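Local coordinates for protein large component of pyocin AP41 (PDB 4UHQ) that probably cuts DNA as the C-terminal HNH-type nuclease domain of a Pseudomonas aeruginosa bacteriocin, binding a nickel ion in this crystal, at residues Ser31-Ala34 with Asp35-Arg38; Gln51-Met54 with Ala55-Lys58; Arg71-Ser75 with Gln76-Pro80; Glu86-Gly89 with Ser90-Lys93; Glu124-Lys127 with Glu128-Leu131. All coordinates share one frame; numbering follows the deposited sequence.

Contact 1 of 5, residues Ser31-Ala34 with Asp35-Arg38; sequences SQIA and DQLR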
loop_
_atom_site.group_PDB
_atom_site.type_symbol
_atom_site.label_atom_id
_atom_site.label_comp_id
_atom_site.label_asym_id
_atom_site.label_seq_id
_atom_site.Cartn_x
_atom_site.Cartn_y
_atom_site.Cartn_z
ATOM N N SER A 31 -9.585 -7.272 0.498
ATOM C CA SER A 31 -10.825 -6.761 0.992
ATOM C C SER A 31 -10.922 -6.808 2.519
ATOM O O SER A 31 -11.558 -5.932 3.127
ATOM C CB SER A 31 -12.005 -7.522 0.349
ATOM O OG SER A 31 -12.011 -8.915 0.725
ATOM N N GLN A 32 -10.291 -7.786 3.170
ATOM C CA GLN A 32 -10.460 -7.841 4.617
ATOM C C GLN A 32 -9.672 -6.749 5.326
ATOM O O GLN A 32 -9.940 -6.438 6.485
ATOM C CB GLN A 32 -10.074 -9.225 5.179
ATOM C CG GLN A 32 -8.589 -9.554 5.106
ATOM C CD GLN A 32 -8.133 -10.142 3.768
ATOM O OE1 GLN A 32 -8.838 -10.016 2.734
ATOM N NE2 GLN A 32 -6.953 -10.809 3.779
ATOM N N ILE A 33 -8.679 -6.184 4.631
ATOM C CA ILE A 33 -7.938 -5.037 5.152
ATOM C C ILE A 33 -8.800 -3.798 4.895
ATOM O O ILE A 33 -9.003 -2.984 5.799
ATOM C CB ILE A 33 -6.581 -4.878 4.431
ATOM C CG1 ILE A 33 -5.690 -6.116 4.673
ATOM C CG2 ILE A 33 -5.865 -3.611 4.913
ATOM C CD1 ILE A 33 -5.550 -6.441 6.100
ATOM N N ALA A 34 -9.349 -3.696 3.687
ATOM C CA ALA A 34 -10.263 -2.564 3.406
ATOM C C ALA A 34 -11.406 -2.515 4.423
ATOM O O ALA A 34 -11.817 -1.435 4.846
ATOM C CB ALA A 34 -10.824 -2.657 1.997
ATOM N N ASP A 35 -11.922 -3.682 4.817
ATOM C CA ASP A 35 -13.055 -3.711 5.739
ATOM C C ASP A 35 -12.733 -3.082 7.092
ATOM O O ASP A 35 -13.650 -2.630 7.788
ATOM C CB ASP A 35 -13.525 -5.154 5.977
ATOM C CG ASP A 35 -14.207 -5.795 4.747
ATOM O OD1 ASP A 35 -14.682 -5.065 3.854
ATOM O OD2 ASP A 35 -14.220 -7.050 4.708
ATOM N N GLN A 36 -11.441 -3.094 7.491
ATOM C CA GLN A 36 -11.046 -2.530 8.771
ATOM C C GLN A 36 -10.830 -1.016 8.717
ATOM O O GLN A 36 -10.655 -0.398 9.764
ATOM C CB GLN A 36 -9.733 -3.138 9.265
ATOM C CG GLN A 36 -9.740 -4.582 9.524
ATOM C CD GLN A 36 -8.344 -5.033 9.903
ATOM O OE1 GLN A 36 -7.825 -4.727 10.997
ATOM N NE2 GLN A 36 -7.717 -5.782 8.994
ATOM N N LEU A 37 -10.821 -0.437 7.516
ATOM C CA LEU A 37 -10.516 0.988 7.315
ATOM C C LEU A 37 -11.667 1.811 6.750
ATOM O O LEU A 37 -11.853 2.972 7.125
ATOM C CB LEU A 37 -9.322 1.129 6.356
ATOM C CG LEU A 37 -8.075 0.394 6.887
ATOM C CD1 LEU A 37 -7.030 0.364 5.767
ATOM C CD2 LEU A 37 -7.476 1.045 8.094
ATOM N N ARG A 38 -12.430 1.201 5.849
ATOM C CA ARG A 38 -13.533 1.881 5.178
ATOM C C ARG A 38 -14.509 2.497 6.180
ATOM O O ARG A 38 -14.915 1.862 7.154
ATOM C CB ARG A 38 -14.267 0.893 4.262
ATOM C CG ARG A 38 -15.517 1.491 3.590
ATOM C CD ARG A 38 -16.208 0.507 2.701
ATOM N NE ARG A 38 -16.672 -0.680 3.423
ATOM C CZ ARG A 38 -16.054 -1.851 3.381
ATOM N NH1 ARG A 38 -14.939 -1.982 2.675
ATOM N NH2 ARG A 38 -16.521 -2.886 4.063
HETATM O O HOH W 1 -13.646 -8.948 2.874
#
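S31 and D35 meet on one turn of the short helix 31-37, where D35 N donates to S31 O at 2.8 Å with an N-H...O angle of 147°. This bond and R38 N to A34 O are of the i to i+4 kind; between them Q36 N to I33 O and L37 N to A34 O are i to i+3. A34 O is thus gripped twice, R38 N arriving at 2.9 Å almost in line with the A34 carbonyl bond.

Polar side chains add a second layer. A water spans S31 OG and D35 OD2, donating to the carboxylate. R38 bends at chi3 (61°), which brings its guanidinium back to D35: R38 NH2 forms a salt bridge with D35 OD1 at 2.9 Å, in the guanidinium plane but from above that of the carboxylate. R38 NH1 also bonds G8 O. Q36 NE2 makes a weak 3.4 Å bond to Q32 O, its stronger partner being A55 O, while Q32 NE2 turns to D59.

Apolar contact is slight: I33 CG2 and L37 CD1 stand 4.2 Å apart, both side chains packing on F52 of helix 45-57. The pattern is that of a short, weakly bonded helix whose last turn mixes i to i+3 and i to i+4 bonds.

Contact 2 of 5, residues Gln51-Met54 with Ala55-Lys58; sequences QFWM and AVSK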
loop_
_atom_site.group_PDB
_atom_site.type_symbol
_atom_site.label_atom_id
_atom_site.label_comp_id
_atom_site.label_asym_id
_atom_site.label_seq_id
_atom_site.Cartn_x
_atom_site.Cartn_y
_atom_site.Cartn_z
ATOM N N GLN A 51 -2.583 3.127 10.316
ATOM C CA GLN A 51 -3.702 2.250 10.625
ATOM C C GLN A 51 -3.803 1.156 9.576
ATOM O O GLN A 51 -4.239 0.035 9.874
ATOM C CB GLN A 51 -5.017 3.045 10.754
ATOM C CG GLN A 51 -4.999 4.045 11.906
ATOM C CD GLN A 51 -6.366 4.645 12.215
ATOM O OE1 GLN A 51 -7.386 3.960 12.158
ATOM N NE2 GLN A 51 -6.382 5.926 12.556
ATOM N N PHE A 52 -3.372 1.461 8.344
ATOM C CA PHE A 52 -3.354 0.451 7.303
ATOM C C PHE A 52 -2.431 -0.700 7.722
ATOM O O PHE A 52 -2.791 -1.883 7.644
ATOM C CB PHE A 52 -2.869 1.064 5.963
ATOM C CG PHE A 52 -2.723 0.049 4.885
ATOM C CD1 PHE A 52 -1.525 -0.630 4.719
ATOM C CD2 PHE A 52 -3.754 -0.195 4.018
ATOM C CE1 PHE A 52 -1.402 -1.615 3.733
ATOM C CE2 PHE A 52 -3.627 -1.133 2.983
ATOM C CZ PHE A 52 -2.455 -1.869 2.862
ATOM N N TRP A 53 -1.208 -0.378 8.120
ATOM C CA TRP A 53 -0.290 -1.478 8.410
ATOM C C TRP A 53 -0.703 -2.167 9.701
ATOM O O TRP A 53 -0.494 -3.377 9.849
ATOM C CB TRP A 53 1.146 -1.009 8.471
ATOM C CG TRP A 53 1.627 -0.651 7.074
ATOM C CD1 TRP A 53 1.926 0.592 6.623
ATOM C CD2 TRP A 53 1.790 -1.557 5.970
ATOM N NE1 TRP A 53 2.303 0.518 5.292
ATOM C CE2 TRP A 53 2.202 -0.771 4.859
ATOM C CE3 TRP A 53 1.583 -2.938 5.791
ATOM C CZ2 TRP A 53 2.476 -1.316 3.608
ATOM C CZ3 TRP A 53 1.882 -3.480 4.533
ATOM C CH2 TRP A 53 2.300 -2.661 3.455
ATOM N N MET A 54 -1.310 -1.438 10.655
ATOM C CA MET A 54 -1.858 -2.143 11.846
ATOM C C MET A 54 -2.977 -3.112 11.445
ATOM O O MET A 54 -3.070 -4.210 12.018
ATOM C CB MET A 54 -2.369 -1.135 12.854
ATOM C CG MET A 54 -1.285 -0.192 13.265
ATOM S SD MET A 54 -1.399 -0.001 15.022
ATOM C CE MET A 54 -1.560 -1.772 15.474
ATOM N N ALA A 55 -3.809 -2.741 10.471
ATOM C CA ALA A 55 -4.839 -3.669 9.991
ATOM C C ALA A 55 -4.208 -4.915 9.383
ATOM O O ALA A 55 -4.678 -6.034 9.629
ATOM C CB ALA A 55 -5.748 -2.984 8.954
ATOM N N VAL A 56 -3.148 -4.730 8.609
ATOM C CA VAL A 56 -2.400 -5.884 8.084
ATOM C C VAL A 56 -1.951 -6.775 9.227
ATOM O O VAL A 56 -2.034 -8.006 9.170
ATOM C CB VAL A 56 -1.213 -5.405 7.243
ATOM C CG1 VAL A 56 -0.234 -6.538 6.879
ATOM C CG2 VAL A 56 -1.748 -4.727 5.954
ATOM N N SER A 57 -1.418 -6.164 10.269
ATOM C CA SER A 57 -0.875 -6.940 11.400
ATOM C C SER A 57 -1.918 -7.798 12.104
ATOM O O SER A 57 -1.555 -8.800 12.755
ATOM C CB SER A 57 -0.198 -5.968 12.395
ATOM O OG SER A 57 -1.147 -5.402 13.325
ATOM N N LYS A 58 -3.194 -7.416 11.996
ATOM C CA LYS A 58 -4.255 -8.134 12.670
ATOM C C LYS A 58 -4.889 -9.188 11.781
ATOM O O LYS A 58 -5.802 -9.886 12.234
ATOM C CB LYS A 58 -5.315 -7.144 13.157
ATOM C CG LYS A 58 -4.825 -6.242 14.273
ATOM C CD LYS A 58 -5.760 -5.058 14.493
ATOM C CE LYS A 58 -5.244 -4.149 15.603
ATOM N NZ LYS A 58 -6.153 -2.975 15.802
#
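V56 is the centre of the packed part, its CG2 methyl lying 3.8 Å from F52 CE1 and equally 3.8 Å from W53 CE3. The two aromatic side chains leave the helix differently. F52 has CG anti to the backbone N (chi1 175°), and its ring presents an edge to the W53 face, with F52 CD1 3.6 Å above the W53 ring plane, over its centre. The W53 side chain runs beside that of V56 and points the same way. V56 CG2 approaches both rings obliquely, so the valine packs against a pair of rings already set against each other. I33 and L37 of helix 31-37 cover F52, and A79 and P80 lie on W53, which buries this side.

The solvent side is at K58, whose extended, exposed chain has CE 4.4 Å from M54 CE. M54 itself bends at chi2 and chi3 and packs on S75 and G77 at the end of helix 68-75. The clearest bond here is S57 OG to M54 O at 2.6 Å, with OG held between its own N and carbonyl carbon (chi1 85°). K58 N gives the same oxygen a weak bond, at 127°, and also donates to A55 O at 3.1 Å, an i to i+3 bond.

Between the two sides run the regular i to i+4 helical bonds, A55 N to Q51 O, V56 N to F52 O and S57 N to W53 O. A serine hydroxyl turned back onto the carbonyl three residues earlier, beside a weakening last amide bond, is a familiar feature of a helix C-terminus, here that of helix 45-57.

Contact 3 of 5, residues Arg71-Ser75 with Gln76-Pro80; sequences RYFVS and QGLAP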
loop_
_atom_site.group_PDB
_atom_site.type_symbol
_atom_site.label_atom_id
_atom_site.label_comp_id
_atom_site.label_asym_id
_atom_site.label_seq_id
_atom_site.Cartn_x
_atom_site.Cartn_y
_atom_site.Cartn_z
ATOM N N ARG A 71 6.641 -8.694 10.444
ATOM C CA ARG A 71 5.429 -8.797 11.278
ATOM C C ARG A 71 5.500 -7.867 12.498
ATOM O O ARG A 71 4.479 -7.223 12.887
ATOM C CB ARG A 71 5.262 -10.239 11.748
ATOM C CG ARG A 71 5.080 -11.192 10.536
ATOM C CD ARG A 71 4.958 -12.623 11.032
ATOM N NE ARG A 71 5.083 -13.486 9.870
ATOM C CZ ARG A 71 4.452 -14.630 9.714
ATOM N NH1 ARG A 71 3.674 -15.138 10.673
ATOM N NH2 ARG A 71 4.627 -15.280 8.564
ATOM N N TYR A 72 6.700 -7.793 13.086
ATOM C CA TYR A 72 6.883 -6.831 14.172
ATOM C C TYR A 72 6.610 -5.403 13.671
ATOM O O TYR A 72 5.836 -4.656 14.292
ATOM C CB TYR A 72 8.288 -6.915 14.765
ATOM C CG TYR A 72 8.474 -5.815 15.758
ATOM C CD1 TYR A 72 7.925 -5.942 17.000
ATOM C CD2 TYR A 72 9.149 -4.635 15.405
ATOM C CE1 TYR A 72 8.047 -4.920 17.939
ATOM C CE2 TYR A 72 9.287 -3.623 16.376
ATOM C CZ TYR A 72 8.719 -3.784 17.578
ATOM O OH TYR A 72 8.830 -2.822 18.583
ATOM N N PHE A 73 7.252 -5.027 12.569
ATOM C CA PHE A 73 7.050 -3.634 12.137
ATOM C C PHE A 73 5.591 -3.302 11.840
ATOM O O PHE A 73 5.147 -2.226 12.281
ATOM C CB PHE A 73 7.978 -3.328 10.941
ATOM C CG PHE A 73 9.420 -3.241 11.352
ATOM C CD1 PHE A 73 9.866 -2.231 12.222
ATOM C CD2 PHE A 73 10.338 -4.156 10.894
ATOM C CE1 PHE A 73 11.209 -2.161 12.632
ATOM C CE2 PHE A 73 11.650 -4.088 11.345
ATOM C CZ PHE A 73 12.076 -3.123 12.184
ATOM N N VAL A 74 4.838 -4.167 11.156
ATOM C CA VAL A 74 3.453 -3.783 10.856
ATOM C C VAL A 74 2.626 -3.732 12.125
ATOM O O VAL A 74 1.679 -2.932 12.181
ATOM C CB VAL A 74 2.761 -4.681 9.774
ATOM C CG1 VAL A 74 3.525 -4.489 8.409
ATOM C CG2 VAL A 74 2.749 -6.155 10.168
ATOM N N SER A 75 2.993 -4.516 13.145
ATOM C CA SER A 75 2.245 -4.414 14.416
ATOM C C SER A 75 2.414 -3.055 15.077
ATOM O O SER A 75 1.639 -2.685 15.975
ATOM C CB SER A 75 2.702 -5.531 15.354
ATOM O OG SER A 75 3.960 -5.287 16.002
ATOM N N GLN A 76 3.453 -2.328 14.669
ATOM C CA GLN A 76 3.694 -0.979 15.180
ATOM C C GLN A 76 3.167 0.104 14.260
ATOM O O GLN A 76 3.399 1.292 14.512
ATOM C CB GLN A 76 5.192 -0.782 15.400
ATOM C CG GLN A 76 5.835 -1.844 16.305
ATOM C CD GLN A 76 5.180 -1.909 17.642
ATOM O OE1 GLN A 76 5.249 -0.954 18.410
ATOM N NE2 GLN A 76 4.525 -3.018 17.943
ATOM N N GLY A 77 2.447 -0.299 13.220
ATOM C CA GLY A 77 1.924 0.667 12.253
ATOM C C GLY A 77 2.983 1.160 11.281
ATOM O O GLY A 77 2.813 2.199 10.630
ATOM N N LEU A 78 4.088 0.428 11.195
ATOM C CA LEU A 78 5.154 0.778 10.258
ATOM C C LEU A 78 5.185 -0.123 9.046
ATOM O O LEU A 78 4.823 -1.286 9.115
ATOM C CB LEU A 78 6.512 0.693 10.960
ATOM C CG LEU A 78 6.591 1.583 12.182
ATOM C CD1 LEU A 78 7.895 1.273 12.937
ATOM C CD2 LEU A 78 6.571 3.026 11.774
ATOM N N ALA A 79 5.568 0.421 7.896
ATOM C CA ALA A 79 5.615 -0.390 6.708
ATOM C C ALA A 79 6.688 -1.461 6.759
ATOM O O ALA A 79 7.764 -1.250 7.311
ATOM C CB ALA A 79 5.839 0.502 5.474
ATOM N N PRO A 80 6.419 -2.609 6.120
ATOM C CA PRO A 80 7.433 -3.666 6.115
ATOM C C PRO A 80 8.519 -3.318 5.091
ATOM O O PRO A 80 8.263 -2.555 4.136
ATOM C CB PRO A 80 6.668 -4.915 5.674
ATOM C CG PRO A 80 5.458 -4.397 4.900
ATOM C CD PRO A 80 5.175 -3.008 5.447
#
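A Schellman motif ends helix 68-75, and F73 and V74 supply the carbonyls that L78 and G77 cap. L78 N donates to F73 O at 3.1 Å and G77 N to V74 O at 2.9 Å, the nested 6→1 and 5→2 pair that defines the motif. G77 is the C-prime residue, and its positive phi of 77° reverses the chain. F73 O takes a second bond, from Q76 N at 2.9 Å; the two donors reach it from opposite faces of the carbonyl plane.

Along the last helical turn, Q76 packs on Y72 four residues back. With chi1 at -55°, Q76 CG lies beside its backbone N and over one face of the Y72 ring, offset toward the rim and 4.0 Å from the centroid, a CH-pi contact. The bend at chi2 then turns the amide flat along that ring, the planes 4° apart, and toward S75. There Q76 NE2 donates to S75 OG at 3.0 Å, with the hydroxyl oxygen close to the amide plane. S75 OG in turn donates to Y72 O, so a relay runs from amide to hydroxyl to backbone carbonyl.

The reversal at G77 takes the chain out of helix 68-75, in the HNH nuclease part of the domain, into the loop before strand 95-98. It brings L78 CD1 to the edge of the F73 ring, 4.1 Å from F73 CD1, and L78 O accepts a CA-H...O contact from V74 CA. V74 CG1 packs 3.7 Å from P80 CD, and W53 of helix 45-57 touches both V74 and P80 from outside.

Contact 4 of 5, residues Glu86-Gly89 with Ser90-Lys93; sequences EHLG and SKEK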
loop_
_atom_site.group_PDB
_atom_site.type_symbol
_atom_site.label_atom_id
_atom_site.label_comp_id
_atom_site.label_asym_id
_atom_site.label_seq_id
_atom_site.Cartn_x
_atom_site.Cartn_y
_atom_site.Cartn_z
ATOM N N GLU A 86 14.945 -3.929 -4.287
ATOM C CA GLU A 86 13.708 -3.174 -4.593
ATOM C C GLU A 86 13.694 -1.818 -3.910
ATOM O O GLU A 86 12.698 -1.102 -3.952
ATOM C CB GLU A 86 12.495 -4.004 -4.163
ATOM C CG GLU A 86 12.326 -5.259 -5.032
ATOM C CD GLU A 86 11.956 -4.964 -6.447
ATOM O OE1 GLU A 86 11.270 -3.915 -6.733
ATOM O OE2 GLU A 86 12.318 -5.733 -7.374
ATOM N N HIS A 87 14.792 -1.469 -3.257
ATOM C CA HIS A 87 14.929 -0.163 -2.635
ATOM C C HIS A 87 15.168 0.888 -3.684
ATOM O O HIS A 87 15.506 0.565 -4.832
ATOM C CB HIS A 87 16.070 -0.181 -1.603
ATOM C CG HIS A 87 15.831 -1.127 -0.464
ATOM N ND1 HIS A 87 16.753 -1.309 0.554
ATOM C CD2 HIS A 87 14.787 -1.947 -0.178
ATOM C CE1 HIS A 87 16.277 -2.184 1.422
ATOM N NE2 HIS A 87 15.109 -2.620 0.978
ATOM N N LEU A 88 14.938 2.141 -3.325
ATOM C CA LEU A 88 15.255 3.254 -4.222
ATOM C C LEU A 88 15.798 4.404 -3.382
ATOM O O LEU A 88 15.051 5.030 -2.646
ATOM C CB LEU A 88 14.021 3.685 -4.996
ATOM C CG LEU A 88 14.319 4.835 -5.952
ATOM C CD1 LEU A 88 14.829 4.262 -7.238
ATOM C CD2 LEU A 88 13.064 5.596 -6.158
ATOM N N GLY A 89 17.094 4.656 -3.459
ATOM C CA GLY A 89 17.722 5.614 -2.558
ATOM C C GLY A 89 17.451 5.259 -1.102
ATOM O O GLY A 89 17.631 4.132 -0.685
ATOM N N SER A 90 16.989 6.230 -0.331
ATOM C CA SER A 90 16.742 5.964 1.080
ATOM C C SER A 90 15.409 5.272 1.301
ATOM O O SER A 90 15.043 4.988 2.445
ATOM C CB SER A 90 16.780 7.254 1.887
ATOM O OG SER A 90 15.693 8.082 1.534
ATOM N N LYS A 91 14.659 5.016 0.239
ATOM C CA LYS A 91 13.351 4.370 0.422
ATOM C C LYS A 91 13.459 2.853 0.372
ATOM O O LYS A 91 13.927 2.279 -0.625
ATOM C CB LYS A 91 12.345 4.890 -0.640
ATOM C CG LYS A 91 12.000 6.372 -0.486
ATOM C CD LYS A 91 11.208 6.905 -1.669
ATOM C CE LYS A 91 12.094 7.265 -2.848
ATOM N NZ LYS A 91 11.287 7.859 -3.947
ATOM N N GLU A 92 13.098 2.183 1.476
ATOM C CA GLU A 92 13.378 0.768 1.628
ATOM C C GLU A 92 12.143 -0.062 1.895
ATOM O O GLU A 92 12.233 -1.291 1.965
ATOM C CB GLU A 92 14.346 0.585 2.806
ATOM C CG GLU A 92 15.594 1.380 2.597
ATOM C CD GLU A 92 16.597 1.203 3.714
ATOM O OE1 GLU A 92 16.180 1.015 4.880
ATOM O OE2 GLU A 92 17.799 1.258 3.404
ATOM N N LYS A 93 11.004 0.592 2.104
ATOM C CA LYS A 93 9.835 -0.119 2.569
ATOM C C LYS A 93 8.750 -0.150 1.496
ATOM O O LYS A 93 8.656 0.729 0.635
ATOM C CB LYS A 93 9.279 0.559 3.828
ATOM C CG LYS A 93 10.306 0.662 4.950
ATOM C CD LYS A 93 9.783 1.431 6.166
ATOM C CE LYS A 93 10.970 1.663 7.108
ATOM N NZ LYS A 93 10.485 2.112 8.472
#
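L88 and K91 face each other as an antiparallel hydrogen-bonded pair closing a type II' beta turn, with G89 and S90 at its corners. Both amides and both carbonyls of the pair are used. L88 N donates to K91 O at 2.9 Å in the carbonyl plane, and the bond is fairly straight at 166°. The return bond, K91 N to L88 O, has the same length, but its donor stands well above the carbonyl plane. G89 takes the positive-phi corner (phi 55°), the backbone setting of the second residue in a II' turn.

Two polar side-chain atoms find partners outside the turn: H87 NE2 donates to A82 O, and E86 OE1 accepts from T118 OG1, between strand 114-117 and helix 119-132. E92 O is also near H87 NE2, at 3.3 Å, but the angle is too poor for a hydrogen bond. E92 and A82 are joined through their backbones as well, so A82 serves both sides of the turn's base.

Side chains pack across the turn. L88 and K91 run side by side, and the bend of K91 at chi3 folds its chain over L88 up to the amine, with K91 CE 3.8 Å and K91 NZ 3.6 Å from L88 CD2. P119, at the start of helix 119-132, touches both of these side chains. On H87 and E92 the chains cross, with the carboxylate tilted from the imidazole. E92 CB lies over the middle of the H87 ring, 3.6 Å from its centroid and 8° off the ring normal, a CH-pi contact.

Contact 5 of 5, residues Glu124-Lys127 with Glu128-Leu131; sequences EIHK and ELKL. With NI (nickel (II) ion), chain E.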
loop_
_atom_site.group_PDB
_atom_site.type_symbol
_atom_site.label_atom_id
_atom_site.label_comp_id
_atom_site.label_asym_id
_atom_site.label_seq_id
_atom_site.Cartn_x
_atom_site.Cartn_y
_atom_site.Cartn_z
ATOM N N GLU A 124 9.265 3.496 -11.029
ATOM C CA GLU A 124 9.101 3.121 -12.415
ATOM C C GLU A 124 7.695 3.478 -12.886
ATOM O O GLU A 124 7.521 3.944 -14.018
ATOM C CB GLU A 124 9.365 1.634 -12.623
ATOM C CG GLU A 124 10.819 1.288 -12.348
ATOM C CD GLU A 124 11.066 -0.207 -12.388
ATOM O OE1 GLU A 124 10.093 -0.980 -12.497
ATOM O OE2 GLU A 124 12.251 -0.613 -12.347
ATOM N N ILE A 125 6.701 3.229 -12.048
ATOM C CA ILE A 125 5.317 3.514 -12.481
ATOM C C ILE A 125 5.153 4.996 -12.778
ATOM O O ILE A 125 4.579 5.371 -13.801
ATOM C CB ILE A 125 4.319 3.061 -11.407
ATOM C CG1 ILE A 125 4.249 1.545 -11.409
ATOM C CG2 ILE A 125 2.933 3.710 -11.604
ATOM C CD1 ILE A 125 3.460 0.988 -10.173
ATOM N N HIS A 126 5.723 5.857 -11.938
ATOM C CA HIS A 126 5.597 7.273 -12.190
ATOM C C HIS A 126 6.378 7.725 -13.419
ATOM O O HIS A 126 5.890 8.585 -14.149
ATOM C CB HIS A 126 5.974 8.064 -10.955
ATOM C CG HIS A 126 4.879 8.064 -9.947
ATOM N ND1 HIS A 126 3.786 8.884 -10.076
ATOM C CD2 HIS A 126 4.660 7.296 -8.850
ATOM C CE1 HIS A 126 2.929 8.618 -9.106
ATOM N NE2 HIS A 126 3.443 7.670 -8.338
ATOM N N LYS A 127 7.543 7.140 -13.654
ATOM C CA LYS A 127 8.250 7.413 -14.906
ATOM C C LYS A 127 7.386 7.037 -16.112
ATOM O O LYS A 127 7.242 7.806 -17.065
ATOM C CB LYS A 127 9.590 6.663 -14.976
ATOM C CG LYS A 127 10.257 6.770 -16.373
ATOM C CD LYS A 127 11.683 6.203 -16.390
ATOM C CE LYS A 127 12.330 6.354 -17.792
ATOM N NZ LYS A 127 13.765 5.894 -17.757
ATOM N N GLU A 128 6.785 5.844 -16.051
ATOM C CA GLU A 128 5.960 5.374 -17.162
ATOM C C GLU A 128 4.758 6.271 -17.352
ATOM O O GLU A 128 4.400 6.610 -18.477
ATOM C CB GLU A 128 5.545 3.923 -16.917
ATOM C CG GLU A 128 6.772 3.019 -16.872
ATOM C CD GLU A 128 6.479 1.598 -16.406
ATOM O OE1 GLU A 128 5.290 1.257 -16.213
ATOM O OE2 GLU A 128 7.465 0.835 -16.287
ATOM N N LEU A 129 4.153 6.714 -16.254
ATOM C CA LEU A 129 2.986 7.583 -16.429
ATOM C C LEU A 129 3.390 8.856 -17.116
ATOM O O LEU A 129 2.645 9.416 -17.943
ATOM C CB LEU A 129 2.341 7.908 -15.051
ATOM C CG LEU A 129 1.634 6.743 -14.373
ATOM C CD1 LEU A 129 1.214 7.134 -12.938
ATOM C CD2 LEU A 129 0.413 6.412 -15.209
ATOM N N LYS A 130 4.559 9.359 -16.760
ATOM C CA LYS A 130 5.007 10.609 -17.352
ATOM C C LYS A 130 5.268 10.480 -18.842
ATOM O O LYS A 130 4.924 11.343 -19.630
ATOM C CB LYS A 130 6.252 11.107 -16.623
ATOM C CG LYS A 130 5.869 11.738 -15.258
ATOM C CD LYS A 130 7.054 12.143 -14.379
ATOM C CE LYS A 130 6.595 12.255 -12.910
ATOM N NZ LYS A 130 7.694 12.585 -11.966
ATOM N N LEU A 131 5.873 9.361 -19.204
ATOM C CA LEU A 131 6.190 9.136 -20.601
ATOM C C LEU A 131 4.921 9.052 -21.408
ATOM O O LEU A 131 4.845 9.568 -22.505
ATOM C CB LEU A 131 6.999 7.842 -20.757
ATOM C CG LEU A 131 8.522 7.960 -20.757
ATOM C CD1 LEU A 131 9.025 8.922 -19.711
ATOM C CD2 LEU A 131 9.063 6.578 -20.519
HETATM NI NI NI E . 2.397 7.073 -6.598
HETATM O O HOH W 2 0.655 8.049 -7.415
#
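K127, E128 and H126 carry most of the buried surface on this stretch of helix 119-132. K127 has CG anti to the backbone N (chi1 172°), and that CG lies 4.2 Å from L131 CD1, the side chains crossing at an exposed surface. L131 CD1 also covers K127 O, which accepts L131 N at 3.0 Å in the carbonyl plane.

E128 lies over the preceding turn: its CG is 3.1 Å from E124 O, the carbonyl that accepts E128 N at 2.9 Å. The two carboxylates are kept apart, with E124 OE1 and E128 OE2 separated by 5.0 Å, and R121 bridges them by salt bridges to both; K120 pairs with E124 as well.

H126 points its ring off the helix to the nickel ion, which NE2 binds at 2.1 Å. A water at 2.2 Å from the nickel shares the metal and lies in the plane of the imidazole. L129 CD1 comes obliquely to 4.2 Å from H126 ND1 and also packs on I125 CG2. Commitment of NE2 to nickel fixes the direction of the ring, and together with H97 and H122 this is consistent with the metal site of the colicin/pyocin HNH nucleases.

In the fold
From the N terminus, the five contacts come in series; none nests in or crosses another, and each closes only a local turn. Contact 1 forms helix 31-37, which packs on contact 2 in helix 45-57 through L37 CD1 and F52 CD2, 3.8 Å apart. Contact 2 in turn touches contact 3, where W53 CZ3 stands 3.5 Å from P80 CD, so helix 45-57 lies between the other two. The loop leaving contact 3 leads to the turn of contact 4, whose K93 returns to A79 and P80. Contact 5 lies on the metal-binding helix 119-132, its centre about 17 Å from that of contact 4; the start of that helix, at P119, touches L88 and K91.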